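Local atomic coordinates of uncharacterized protein AsqI (Emericella nidulans, PDB entry 5YY3), a protein that catalyses the zinc-dependent conversion of 4'-methoxycyclopenin into 4'-methoxyviridicatin, with loss of methyl isocyanate, in the biosynthesis of the aspoquinolone mycotoxins. Residues I136-L141 / V552-W557; R295-A300 / E349-N354; N354-G359 / K398-Y403; L493-E498 / T639-Y644; D529-V534 / P546-A551. All coordinates share one frame; numbering follows the deposited sequence.

Overall arrangement
Interactions 2 and 3 belong to the helical, hemocyanin-like part of the chain and come one after the other in sequence. They share Asn354, their centres are 11 Å apart, and the tyrosines of helices 288-304 and 391-410 touch between them. Interaction 4 joins two strands of the mixed β-sheet, its centre about 29 Å from that of interaction 3. Interaction 5 closes a small loop between strands 523-528 and 571-580, and touches interaction 1 through Trp557 N and Val534 O, 3.0 Å apart. The segments of interaction 1 lie 411 residues apart at their closest ends, enclosing interactions 2, 3 and 5. It ties the immunoglobulin-like region to the proline-rich segment 136-141, and both segments pack against helix 180-193, which carries zinc ligands.

Interaction 1. Residues I136-L141 / V552-W557; sequences IFPPPL and VFRHGW
Arg554 reaches out of the immunoglobulin-like region and holds two successive carbonyls of the proline-rich segment 136-141, in the hemocyanin copper-domain region, with a two-pronged guanidinium grip. NH1 donates to Pro138 O at 2.8 Å and NH2 to Pro139 O at 2.7 Å, the second bond being the straighter (163° at the hydrogen). Both oxygens lie at the edge of the guanidinium, close to its plane, but the nitrogens stand well above the planes of the two carbonyls. The side chain gets there by stretching: CG is anti to the backbone N (chi1 -176°) and the chain stays extended through NE. Pro138 lies alongside, its CG 4.1 Å from Arg554 NH1, and Pro140 CA comes within 3.5 Å of Arg554 NH2.

One shell out, Asp184 of helix 180-193, the helix that carries the zinc ligands His186 and His190, forms a salt bridge with Arg554 NH2 and also accepts from Leu141 N. Arg554 itself projects from a type I turn, Phe553 to Gly556, closed by Gly556 N donating to Phe553 O at 2.8 Å. Inside that turn, Gly556 CA sits 3.5 Å above the centre of the Phe553 ring.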
# COMPACT_ATOMS: atom_id res chain seq x y z
N ILE A 136 38.58 2.47 32.36
CA ILE A 136 38.17 1.11 32.00
C ILE A 136 36.65 0.99 32.04
O ILE A 136 36.00 1.36 33.03
CB ILE A 136 38.81 0.05 32.92
CG1 ILE A 136 40.31 -0.05 32.63
CG2 ILE A 136 38.15 -1.30 32.69
CD1 ILE A 136 41.02 -1.13 33.42
N PHE A 137 36.08 0.51 30.94
CA PHE A 137 34.65 0.63 30.71
C PHE A 137 34.03 -0.72 30.44
O PHE A 137 34.72 -1.64 30.02
CB PHE A 137 34.39 1.56 29.53
CG PHE A 137 34.87 2.95 29.75
CD1 PHE A 137 34.55 3.63 30.92
CD2 PHE A 137 35.66 3.59 28.80
CE1 PHE A 137 35.00 4.92 31.12
CE2 PHE A 137 36.11 4.88 29.00
CZ PHE A 137 35.78 5.54 30.16
N PRO A 138 32.71 -0.85 30.68
CA PRO A 138 32.04 -2.05 30.20
C PRO A 138 32.17 -2.10 28.67
O PRO A 138 32.20 -1.04 28.04
CB PRO A 138 30.58 -1.87 30.65
CG PRO A 138 30.49 -0.46 31.16
CD PRO A 138 31.85 -0.01 31.53
N PRO A 139 32.27 -3.31 28.10
CA PRO A 139 32.52 -3.44 26.65
C PRO A 139 31.41 -2.83 25.80
O PRO A 139 30.29 -2.64 26.27
CB PRO A 139 32.59 -4.96 26.44
CG PRO A 139 32.91 -5.52 27.79
CD PRO A 139 32.21 -4.61 28.77
N PRO A 140 31.73 -2.51 24.55
CA PRO A 140 30.71 -2.19 23.54
C PRO A 140 29.64 -3.28 23.49
O PRO A 140 29.98 -4.44 23.71
CB PRO A 140 31.52 -2.14 22.24
CG PRO A 140 32.88 -1.69 22.67
CD PRO A 140 33.10 -2.28 24.04
N LEU A 141 28.39 -2.92 23.23
CA LEU A 141 27.34 -3.91 23.05
C LEU A 141 27.74 -4.92 21.98
O LEU A 141 27.29 -6.07 22.00
CB LEU A 141 26.01 -3.25 22.67
CG LEU A 141 24.85 -4.18 22.27
CD1 LEU A 141 24.41 -4.98 23.45
CD2 LEU A 141 23.67 -3.38 21.68
N VAL A 552 31.88 11.57 27.36
CA VAL A 552 31.44 10.83 26.19
C VAL A 552 29.91 10.70 26.11
O VAL A 552 29.35 10.64 25.01
CB VAL A 552 32.09 9.43 26.18
CG1 VAL A 552 31.64 8.62 24.99
CG2 VAL A 552 33.60 9.56 26.20
N PHE A 553 29.25 10.69 27.27
CA PHE A 553 27.81 10.53 27.37
C PHE A 553 27.36 9.31 26.56
O PHE A 553 26.49 9.41 25.69
CB PHE A 553 27.10 11.83 26.95
CG PHE A 553 25.69 11.96 27.48
CD1 PHE A 553 25.19 11.03 28.39
CD2 PHE A 553 24.90 13.06 27.17
CE1 PHE A 553 23.92 11.15 28.90
CE2 PHE A 553 23.62 13.20 27.70
CZ PHE A 553 23.14 12.24 28.57
N ARG A 554 27.96 8.16 26.86
CA ARG A 554 27.70 6.95 26.09
C ARG A 554 26.22 6.61 26.09
O ARG A 554 25.69 6.11 25.10
CB ARG A 554 28.51 5.78 26.65
CG ARG A 554 28.39 4.47 25.85
CD ARG A 554 29.15 3.33 26.52
NE ARG A 554 28.76 2.02 26.04
CZ ARG A 554 29.33 0.88 26.43
NH1 ARG A 554 30.32 0.92 27.32
NH2 ARG A 554 28.93 -0.28 25.94
N HIS A 555 25.54 6.91 27.20
CA HIS A 555 24.11 6.63 27.34
C HIS A 555 23.23 7.82 26.94
O HIS A 555 22.04 7.84 27.24
CB HIS A 555 23.79 6.21 28.76
CG HIS A 555 24.22 7.21 29.80
ND1 HIS A 555 25.52 7.66 29.90
CD2 HIS A 555 23.52 7.85 30.77
CE1 HIS A 555 25.60 8.53 30.90
NE2 HIS A 555 24.41 8.66 31.44
N GLY A 556 23.80 8.80 26.25
CA GLY A 556 23.01 9.86 25.66
C GLY A 556 22.32 9.45 24.35
O GLY A 556 22.35 8.28 23.94
N TRP A 557 21.68 10.41 23.70
CA TRP A 557 20.98 10.15 22.45
C TRP A 557 21.96 10.10 21.26
O TRP A 557 22.80 10.97 21.12
CB TRP A 557 19.90 11.20 22.22
CG TRP A 557 18.95 10.72 21.20
CD1 TRP A 557 18.82 11.16 19.91
CD2 TRP A 557 18.03 9.64 21.36
NE1 TRP A 557 17.84 10.44 19.27
CE2 TRP A 557 17.34 9.49 20.13
CE3 TRP A 557 17.71 8.78 22.42
CZ2 TRP A 557 16.36 8.51 19.93
CZ3 TRP A 557 16.72 7.82 22.23
CH2 TRP A 557 16.07 7.69 20.99

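Interaction 2. Residues R295-A300 / E349-N354; sequences RDNIYA and EERYGN
Tyr352 lays the edge of its ring against the backbone of helix 288-304, overlapping the peptide that joins Asn297 to Ile298. Its CE1 lies 3.5 Å from Asn297 O, and its CD1 is 3.8 Å from Asn297 CB and 3.9 Å from Ile298 CG1. The ring is brought there with CG anti to its own carbonyl carbon (chi1 -51°), while Arg351 CB covers one of its faces.

Beside this packing runs a single polar link. Asn297 ND2 donates to Arg351 O at 2.8 Å in an almost straight bond (173°). The oxygen lies in the plane of the amide, and the nitrogen is tilted 23° from the carbonyl plane. The same ND2 is also 3.4 Å from Arg351 CG, where the two side chains cross at about a right angle, so the amide is held by both its bond and the aliphatic part of the arginine.

The short, weakly bonded helix at about 349-352 is thereby pressed on helix 288-304, and the chain then turns away at Gly353, which has positive phi. Farther round, Tyr352 OH bonds to Glu308 N and its ring meets Phe307 of strand 306-307 edge-to-face. Ile298 packs on Ile330 and Leu331 of helix 323-331 and on Tyr403 of helix 391-410.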
# COMPACT_ATOMS: atom_id res chain seq x y z
N ARG A 295 -1.45 -0.69 39.05
CA ARG A 295 -1.76 0.39 38.12
C ARG A 295 -2.92 1.24 38.63
O ARG A 295 -2.85 2.47 38.63
CB ARG A 295 -2.11 -0.16 36.73
CG ARG A 295 -2.67 0.88 35.75
CD ARG A 295 -3.43 0.21 34.61
NE ARG A 295 -4.68 -0.35 35.10
CZ ARG A 295 -5.41 -1.27 34.47
NH1 ARG A 295 -4.99 -1.77 33.31
NH2 ARG A 295 -6.55 -1.72 35.01
N ASP A 296 -4.00 0.57 39.04
CA ASP A 296 -5.20 1.26 39.51
C ASP A 296 -4.89 2.10 40.74
O ASP A 296 -5.45 3.18 40.93
CB ASP A 296 -6.31 0.26 39.87
CG ASP A 296 -6.89 -0.42 38.67
OD1 ASP A 296 -6.65 0.06 37.54
OD2 ASP A 296 -7.60 -1.44 38.87
N ASN A 297 -4.00 1.58 41.58
CA ASN A 297 -3.68 2.25 42.83
C ASN A 297 -2.79 3.46 42.58
O ASN A 297 -2.99 4.52 43.19
CB ASN A 297 -3.03 1.27 43.81
CG ASN A 297 -4.01 0.24 44.36
OD1 ASN A 297 -5.22 0.43 44.29
ND2 ASN A 297 -3.49 -0.84 44.91
N ILE A 298 -1.83 3.32 41.66
CA ILE A 298 -1.00 4.45 41.26
C ILE A 298 -1.86 5.51 40.56
O ILE A 298 -1.64 6.71 40.74
CB ILE A 298 0.16 4.00 40.35
CG1 ILE A 298 1.03 3.00 41.11
CG2 ILE A 298 1.00 5.20 39.88
CD1 ILE A 298 2.19 2.47 40.33
N TYR A 299 -2.85 5.07 39.78
CA TYR A 299 -3.77 6.02 39.15
C TYR A 299 -4.50 6.83 40.22
O TYR A 299 -4.56 8.07 40.18
CB TYR A 299 -4.80 5.31 38.28
CG TYR A 299 -4.31 4.83 36.91
CD1 TYR A 299 -3.06 5.17 36.42
CD2 TYR A 299 -5.14 4.04 36.12
CE1 TYR A 299 -2.64 4.71 35.17
CE2 TYR A 299 -4.73 3.60 34.89
CZ TYR A 299 -3.48 3.93 34.41
OH TYR A 299 -3.10 3.46 33.17
N ALA A 300 -5.06 6.10 41.19
CA ALA A 300 -5.89 6.68 42.25
C ALA A 300 -5.09 7.65 43.11
O ALA A 300 -5.58 8.73 43.47
CB ALA A 300 -6.49 5.56 43.10
N GLU A 349 4.45 -0.69 49.74
CA GLU A 349 4.85 -1.50 48.58
C GLU A 349 3.82 -2.55 48.20
O GLU A 349 3.88 -3.12 47.11
CB GLU A 349 6.18 -2.20 48.85
CG GLU A 349 7.22 -1.29 49.48
CD GLU A 349 8.60 -1.90 49.45
OE1 GLU A 349 8.75 -3.00 48.87
OE2 GLU A 349 9.54 -1.26 49.99
N GLU A 350 2.88 -2.85 49.08
CA GLU A 350 1.86 -3.83 48.75
C GLU A 350 0.80 -3.18 47.88
O GLU A 350 0.21 -3.82 47.02
CB GLU A 350 1.23 -4.42 50.02
CG GLU A 350 2.22 -5.28 50.83
CD GLU A 350 2.65 -6.53 50.08
OE1 GLU A 350 1.82 -7.08 49.32
OE2 GLU A 350 3.83 -6.96 50.23
N ARG A 351 0.58 -1.89 48.10
CA ARG A 351 -0.45 -1.18 47.38
C ARG A 351 0.02 -0.79 45.95
O ARG A 351 -0.72 -0.94 44.98
CB ARG A 351 -0.89 0.06 48.17
CG ARG A 351 -2.18 0.66 47.65
CD ARG A 351 -2.74 1.72 48.58
NE ARG A 351 -2.60 1.33 49.98
CZ ARG A 351 -3.34 1.83 50.97
NH1 ARG A 351 -4.28 2.73 50.71
NH2 ARG A 351 -3.14 1.44 52.22
N TYR A 352 1.27 -0.33 45.83
CA TYR A 352 1.75 0.17 44.54
C TYR A 352 2.73 -0.79 43.83
O TYR A 352 2.90 -0.70 42.61
CB TYR A 352 2.38 1.56 44.74
CG TYR A 352 1.44 2.48 45.49
CD1 TYR A 352 0.24 2.88 44.93
CD2 TYR A 352 1.72 2.91 46.79
CE1 TYR A 352 -0.65 3.71 45.62
CE2 TYR A 352 0.85 3.74 47.49
CZ TYR A 352 -0.33 4.14 46.90
OH TYR A 352 -1.21 4.94 47.57
N GLY A 353 3.36 -1.69 44.57
CA GLY A 353 4.14 -2.76 43.96
C GLY A 353 5.38 -2.37 43.18
O GLY A 353 6.06 -1.38 43.48
N ASN A 354 5.68 -3.18 42.16
CA ASN A 354 6.80 -2.94 41.24
C ASN A 354 6.33 -3.06 39.79
O ASN A 354 6.72 -3.98 39.07
CB ASN A 354 7.93 -3.95 41.50
CG ASN A 354 9.19 -3.63 40.72
OD1 ASN A 354 9.25 -2.60 40.05
ND2 ASN A 354 10.20 -4.48 40.84

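Interaction 3. Residues N354-G359 / K398-Y403; sequences NLHNYG and KHLQYY
Leu355, in the first turn of helix 355-367, directs its CD2 methyl at the phenol end of Tyr403. CD2 is only 3.1 Å from Tyr403 OH and 4.0 Å from Tyr403 CZ, a tight fit in which the two side chains cross at about a right angle. Next comes His356: with CG anti to the backbone N (chi1 167°), its ring is carried toward helix 391-410, where ND1 lies 3.6 Å from Leu400 CD1. The leucine's other methyl, CD2, is 4.0 Å from the same nitrogen. The polar partner of that ND1 is Trp396 NE1, one turn before Leu400 on helix 391-410.

This is helix packing in the hemocyanin-like core around the metal site: the side chain of Leu400 is about 4 Å from that of the zinc ligand His218, and that of His356 about 6 Å from His190. Asn357 turns back to the N-cap residue, its ND2 donating to Asn354 OD1 at 3.1 Å, in the carbonyl plane and on a lone pair. At Gly359 the backbone N bonds to Leu355 O at 2.9 Å.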
# COMPACT_ATOMS: atom_id res chain seq x y z
N ASN A 354 5.68 -3.18 42.16
CA ASN A 354 6.80 -2.94 41.24
C ASN A 354 6.33 -3.06 39.79
O ASN A 354 6.72 -3.98 39.07
CB ASN A 354 7.93 -3.95 41.50
CG ASN A 354 9.19 -3.63 40.72
OD1 ASN A 354 9.25 -2.60 40.05
ND2 ASN A 354 10.20 -4.48 40.84
N LEU A 355 5.48 -2.12 39.36
CA LEU A 355 4.75 -2.27 38.09
C LEU A 355 5.62 -2.30 36.83
O LEU A 355 5.37 -3.09 35.93
CB LEU A 355 3.71 -1.15 37.96
CG LEU A 355 2.78 -1.21 36.76
CD1 LEU A 355 2.12 -2.57 36.69
CD2 LEU A 355 1.73 -0.13 36.88
N HIS A 356 6.63 -1.43 36.76
CA HIS A 356 7.46 -1.34 35.56
C HIS A 356 8.20 -2.64 35.31
O HIS A 356 8.13 -3.20 34.21
CB HIS A 356 8.47 -0.19 35.65
CG HIS A 356 9.54 -0.24 34.60
ND1 HIS A 356 9.25 -0.22 33.25
CD2 HIS A 356 10.88 -0.34 34.70
CE1 HIS A 356 10.38 -0.29 32.56
NE2 HIS A 356 11.38 -0.37 33.42
N ASN A 357 8.90 -3.13 36.32
CA ASN A 357 9.76 -4.29 36.13
C ASN A 357 8.97 -5.61 36.05
O ASN A 357 9.37 -6.53 35.33
CB ASN A 357 10.82 -4.35 37.22
CG ASN A 357 11.77 -3.15 37.17
OD1 ASN A 357 12.74 -3.15 36.40
ND2 ASN A 357 11.49 -2.14 37.97
N TYR A 358 7.86 -5.73 36.76
CA TYR A 358 7.04 -6.92 36.58
C TYR A 358 6.34 -6.86 35.23
O TYR A 358 6.10 -7.89 34.59
CB TYR A 358 6.03 -7.09 37.71
CG TYR A 358 6.61 -7.77 38.92
CD1 TYR A 358 7.16 -9.04 38.83
CD2 TYR A 358 6.59 -7.14 40.17
CE1 TYR A 358 7.68 -9.67 39.95
CE2 TYR A 358 7.12 -7.77 41.28
CZ TYR A 358 7.66 -9.04 41.16
OH TYR A 358 8.19 -9.66 42.27
N GLY A 359 6.02 -5.64 34.79
CA GLY A 359 5.45 -5.45 33.47
C GLY A 359 6.35 -5.95 32.35
O GLY A 359 5.90 -6.68 31.45
N LYS A 398 5.20 3.85 26.19
CA LYS A 398 4.17 4.89 26.09
C LYS A 398 3.18 4.79 27.25
O LYS A 398 2.61 5.80 27.66
CB LYS A 398 3.43 4.84 24.75
CG LYS A 398 2.46 6.03 24.60
CD LYS A 398 2.02 6.27 23.17
CE LYS A 398 0.85 7.26 23.11
NZ LYS A 398 0.30 7.41 21.71
N HIS A 399 3.01 3.58 27.80
CA HIS A 399 2.22 3.43 29.03
C HIS A 399 2.89 4.14 30.20
O HIS A 399 2.23 4.88 30.92
CB HIS A 399 2.00 1.97 29.39
CG HIS A 399 1.28 1.76 30.69
ND1 HIS A 399 0.05 2.31 30.96
CD2 HIS A 399 1.62 1.06 31.80
CE1 HIS A 399 -0.35 1.96 32.17
NE2 HIS A 399 0.59 1.19 32.70
N LEU A 400 4.18 3.90 30.40
CA LEU A 400 4.96 4.68 31.37
C LEU A 400 4.74 6.18 31.17
O LEU A 400 4.51 6.92 32.13
CB LEU A 400 6.46 4.37 31.27
CG LEU A 400 6.82 2.91 31.54
CD1 LEU A 400 8.31 2.68 31.36
CD2 LEU A 400 6.38 2.53 32.96
N GLN A 401 4.79 6.63 29.91
CA GLN A 401 4.61 8.05 29.61
C GLN A 401 3.25 8.56 30.11
O GLN A 401 3.12 9.74 30.47
CB GLN A 401 4.74 8.31 28.11
CG GLN A 401 4.80 9.79 27.74
CD GLN A 401 4.51 10.04 26.26
OE1 GLN A 401 3.44 9.66 25.75
NE2 GLN A 401 5.45 10.68 25.57
N TYR A 402 2.26 7.68 30.13
CA TYR A 402 0.91 8.06 30.57
C TYR A 402 0.91 8.55 32.02
O TYR A 402 0.24 9.54 32.36
CB TYR A 402 -0.07 6.88 30.40
CG TYR A 402 -1.47 7.16 30.88
CD1 TYR A 402 -2.14 8.31 30.48
CD2 TYR A 402 -2.14 6.26 31.71
CE1 TYR A 402 -3.43 8.58 30.92
CE2 TYR A 402 -3.43 6.51 32.16
CZ TYR A 402 -4.08 7.68 31.76
OH TYR A 402 -5.36 7.94 32.18
N TYR A 403 1.69 7.90 32.88
CA TYR A 403 1.77 8.34 34.27
C TYR A 403 2.33 9.76 34.33
O TYR A 403 1.84 10.61 35.10
CB TYR A 403 2.62 7.37 35.09
CG TYR A 403 2.00 5.99 35.21
CD1 TYR A 403 1.15 5.69 36.26
CD2 TYR A 403 2.26 5.01 34.26
CE1 TYR A 403 0.58 4.43 36.37
CE2 TYR A 403 1.69 3.76 34.35
CZ TYR A 403 0.86 3.47 35.41
OH TYR A 403 0.30 2.21 35.50

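Interaction 4. Residues L493-E498 / T639-Y644; sequences LFIAAE and TTFKIY
Ile495 points its side chain from strand 487-497 at Phe641 of strand 636-644. Its CB is already 4.1 Å from Phe641 CZ. From CB the CG2 methyl makes the closest approach, 3.7 Å from Phe641 CZ and equally far from Phe641 CE1, coming in obliquely to the ring. CG1 sits between the backbone N and the carbonyl carbon (chi1 67°), which leaves CG2 as the branch turned to the phenylalanine. The Ile495 side chain also packs on Met510 of strand 508-517 and on Pro564. Phe641 has the same kind of first torsion (chi1 67°); the two side chains cross at about a right angle, with CZ and CE1 of Phe641 doing the touching, and the phenylalanine also meets Ile444 of strand 443-449.

The two strands do not pair with each other. Each runs antiparallel to strand 571-580, so the contact joins its two neighbours in the mixed β-sheet of the immunoglobulin-like region. Toward the more open end, Glu498 and Thr640 meet loosely, OE1 lying 3.9 Å from the CG2 methyl of Thr640. The chemistry is thus almost wholly apolar: the contact rests on van der Waals packing of Ile495 CG2 on the Phe641 ring, and within these two segments the Glu498 carboxylate meets a methyl group and no polar atom.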
# COMPACT_ATOMS: atom_id res chain seq x y z
N LEU A 493 16.53 24.36 24.14
CA LEU A 493 15.99 24.16 22.80
C LEU A 493 15.22 22.85 22.65
O LEU A 493 15.73 21.76 22.96
CB LEU A 493 17.12 24.20 21.77
CG LEU A 493 16.75 23.79 20.34
CD1 LEU A 493 15.93 24.86 19.66
CD2 LEU A 493 17.98 23.44 19.53
N PHE A 494 13.99 22.97 22.14
CA PHE A 494 13.11 21.85 21.84
C PHE A 494 12.58 21.96 20.41
O PHE A 494 12.43 23.06 19.86
CB PHE A 494 11.93 21.79 22.81
CG PHE A 494 12.30 21.43 24.23
CD1 PHE A 494 12.81 22.38 25.11
CD2 PHE A 494 12.06 20.14 24.72
CE1 PHE A 494 13.12 22.06 26.42
CE2 PHE A 494 12.37 19.80 26.03
CZ PHE A 494 12.90 20.76 26.89
N ILE A 495 12.28 20.81 19.79
CA ILE A 495 11.54 20.79 18.54
C ILE A 495 10.33 19.86 18.64
O ILE A 495 10.26 19.00 19.52
CB ILE A 495 12.40 20.33 17.34
CG1 ILE A 495 12.80 18.85 17.49
CG2 ILE A 495 13.61 21.28 17.15
CD1 ILE A 495 13.66 18.32 16.33
N ALA A 496 9.38 20.06 17.73
CA ALA A 496 8.17 19.27 17.70
C ALA A 496 7.65 19.24 16.27
O ALA A 496 7.70 20.26 15.58
CB ALA A 496 7.14 19.83 18.64
N ALA A 497 7.21 18.07 15.82
CA ALA A 497 6.45 17.97 14.58
C ALA A 497 5.30 18.96 14.67
O ALA A 497 4.60 19.01 15.69
CB ALA A 497 5.94 16.52 14.37
N GLU A 498 5.10 19.75 13.62
CA GLU A 498 4.08 20.80 13.66
C GLU A 498 2.68 20.29 14.09
O GLU A 498 1.95 21.01 14.77
CB GLU A 498 3.98 21.48 12.30
CG GLU A 498 3.16 22.79 12.33
CD GLU A 498 3.24 23.59 11.03
OE1 GLU A 498 4.36 23.80 10.51
OE2 GLU A 498 2.18 24.02 10.52
N THR A 639 10.34 29.23 15.92
CA THR A 639 10.53 29.40 14.49
C THR A 639 10.24 28.08 13.80
O THR A 639 10.45 27.01 14.37
CB THR A 639 11.95 29.89 14.17
OG1 THR A 639 12.02 30.32 12.81
CG2 THR A 639 12.95 28.78 14.37
N THR A 640 9.74 28.14 12.57
CA THR A 640 9.46 26.92 11.83
C THR A 640 10.68 26.54 10.99
O THR A 640 11.45 27.40 10.60
CB THR A 640 8.20 27.06 10.95
OG1 THR A 640 7.13 27.61 11.73
CG2 THR A 640 7.72 25.69 10.43
N PHE A 641 10.89 25.25 10.77
CA PHE A 641 11.92 24.77 9.86
C PHE A 641 11.43 23.47 9.26
O PHE A 641 10.43 22.92 9.70
CB PHE A 641 13.27 24.57 10.56
CG PHE A 641 13.27 23.45 11.58
CD1 PHE A 641 12.70 23.64 12.83
CD2 PHE A 641 13.87 22.23 11.30
CE1 PHE A 641 12.71 22.62 13.78
CE2 PHE A 641 13.89 21.22 12.25
CZ PHE A 641 13.31 21.42 13.48
N LYS A 642 12.13 22.97 8.26
CA LYS A 642 11.71 21.76 7.62
C LYS A 642 12.85 20.76 7.60
O LYS A 642 14.02 21.11 7.39
CB LYS A 642 11.21 22.04 6.20
CG LYS A 642 9.87 22.80 6.14
CD LYS A 642 9.37 22.88 4.69
CE LYS A 642 8.30 23.95 4.50
NZ LYS A 642 7.67 23.86 3.15
N ILE A 643 12.51 19.50 7.82
CA ILE A 643 13.45 18.40 7.65
C ILE A 643 13.12 17.61 6.39
O ILE A 643 11.98 17.17 6.21
CB ILE A 643 13.46 17.48 8.87
CG1 ILE A 643 13.69 18.31 10.13
CG2 ILE A 643 14.52 16.42 8.73
CD1 ILE A 643 13.65 17.50 11.39
N TYR A 644 14.14 17.44 5.55
CA TYR A 644 14.05 16.74 4.27
C TYR A 644 14.72 15.38 4.35
O TYR A 644 15.88 15.25 4.75
CB TYR A 644 14.71 17.55 3.15
CG TYR A 644 14.01 18.85 2.82
CD1 TYR A 644 14.09 19.95 3.68
CD2 TYR A 644 13.28 19.00 1.63
CE1 TYR A 644 13.45 21.14 3.38
CE2 TYR A 644 12.64 20.18 1.32
CZ TYR A 644 12.73 21.25 2.20
OH TYR A 644 12.09 22.43 1.91

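Interaction 5. Residues D529-V534 / P546-A551; sequences DTDSSV and PRYASA
With CG anti to the carbonyl carbon in both residues (chi1 -79° in Tyr548, -70° in Asp531), the phenol and the carboxylate are swung to meet each other. Tyr548 OH donates to Asp531 OD1, modelled at 2.5 Å; so short a length is doubtful in detail. The oxygen lies at the ring's edge, near its plane, and the carboxylate is turned 56° from the ring. Asp531 CA is also near, 3.2 Å from Tyr548 OH. Beside the hydroxyl, Tyr548 CE2 comes within 3.4 Å of Thr530 O, so the end of the ring rests on the backbone of the 3-10 turn 529-531. Lys537 adds a cation-pi contact to the tyrosine.

Both segments are part of the long connection between strands 523-528 and 571-580, at the surface of the immunoglobulin-like region. Just past Asp531 the chain is shaped by Ser532 OG, which accepts from Val534 N at 3.2 Å: an ST turn.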
# COMPACT_ATOMS: atom_id res chain seq x y z
N ASP A 529 25.47 20.80 16.34
CA ASP A 529 24.79 19.53 16.65
C ASP A 529 25.63 18.67 17.58
O ASP A 529 25.12 18.02 18.51
CB ASP A 529 24.47 18.76 15.35
CG ASP A 529 25.66 18.65 14.39
OD1 ASP A 529 26.73 19.24 14.65
OD2 ASP A 529 25.52 17.99 13.33
N THR A 530 26.94 18.67 17.32
CA THR A 530 27.86 17.74 17.96
C THR A 530 28.25 18.21 19.36
O THR A 530 28.97 17.51 20.06
CB THR A 530 29.14 17.55 17.09
OG1 THR A 530 29.60 18.82 16.61
CG2 THR A 530 28.85 16.66 15.87
N ASP A 531 27.77 19.39 19.76
CA ASP A 531 28.03 19.90 21.10
C ASP A 531 26.79 19.77 22.00
O ASP A 531 26.83 20.12 23.18
CB ASP A 531 28.49 21.37 21.04
CG ASP A 531 29.90 21.52 20.44
OD1 ASP A 531 30.73 20.59 20.59
OD2 ASP A 531 30.17 22.56 19.79
N SER A 532 25.70 19.27 21.44
CA SER A 532 24.43 19.17 22.14
C SER A 532 24.51 18.46 23.49
O SER A 532 25.09 17.38 23.60
CB SER A 532 23.40 18.46 21.26
OG SER A 532 22.21 18.20 21.99
N SER A 533 23.93 19.07 24.52
CA SER A 533 23.90 18.46 25.86
C SER A 533 23.15 17.12 25.88
O SER A 533 23.33 16.31 26.80
CB SER A 533 23.26 19.41 26.85
OG SER A 533 21.88 19.56 26.55
N VAL A 534 22.33 16.89 24.87
CA VAL A 534 21.46 15.73 24.76
C VAL A 534 22.15 14.54 24.08
O VAL A 534 21.79 13.38 24.26
CB VAL A 534 20.17 16.14 23.99
CG1 VAL A 534 19.42 14.93 23.44
CG2 VAL A 534 19.28 17.00 24.88
N PRO A 546 37.52 12.68 19.50
CA PRO A 546 38.68 13.36 20.11
C PRO A 546 38.26 14.52 21.02
O PRO A 546 38.69 14.59 22.18
CB PRO A 546 39.45 13.87 18.90
CG PRO A 546 39.13 12.91 17.82
CD PRO A 546 37.71 12.48 18.05
N ARG A 547 37.41 15.39 20.48
CA ARG A 547 36.96 16.58 21.19
C ARG A 547 36.26 16.25 22.51
O ARG A 547 36.13 17.10 23.39
CB ARG A 547 36.03 17.41 20.30
CG ARG A 547 36.47 17.49 18.86
CD ARG A 547 35.97 18.76 18.20
NE ARG A 547 36.21 18.77 16.76
CZ ARG A 547 37.32 19.22 16.16
NH1 ARG A 547 38.31 19.71 16.89
NH2 ARG A 547 37.43 19.19 14.84
N TYR A 548 35.82 15.01 22.65
CA TYR A 548 35.02 14.67 23.82
C TYR A 548 35.57 13.47 24.59
O TYR A 548 34.80 12.65 25.11
CB TYR A 548 33.58 14.43 23.40
CG TYR A 548 32.83 15.72 23.20
CD1 TYR A 548 32.32 16.42 24.29
CD2 TYR A 548 32.62 16.25 21.92
CE1 TYR A 548 31.63 17.61 24.13
CE2 TYR A 548 31.93 17.44 21.74
CZ TYR A 548 31.44 18.12 22.86
OH TYR A 548 30.75 19.31 22.72
N ALA A 549 36.89 13.41 24.69
CA ALA A 549 37.58 12.35 25.43
C ALA A 549 37.11 12.26 26.89
O ALA A 549 37.11 11.18 27.47
CB ALA A 549 39.09 12.56 25.36
N SER A 550 36.68 13.37 27.48
CA SER A 550 36.24 13.33 28.87
C SER A 550 34.78 12.90 28.99
O SER A 550 34.50 11.81 29.47
CB SER A 550 36.47 14.68 29.57
OG SER A 550 35.92 15.77 28.84
N ALA A 551 33.86 13.75 28.53
CA ALA A 551 32.43 13.52 28.71
C ALA A 551 31.78 12.89 27.47
O ALA A 551 31.20 13.58 26.64
CB ALA A 551 31.73 14.82 29.07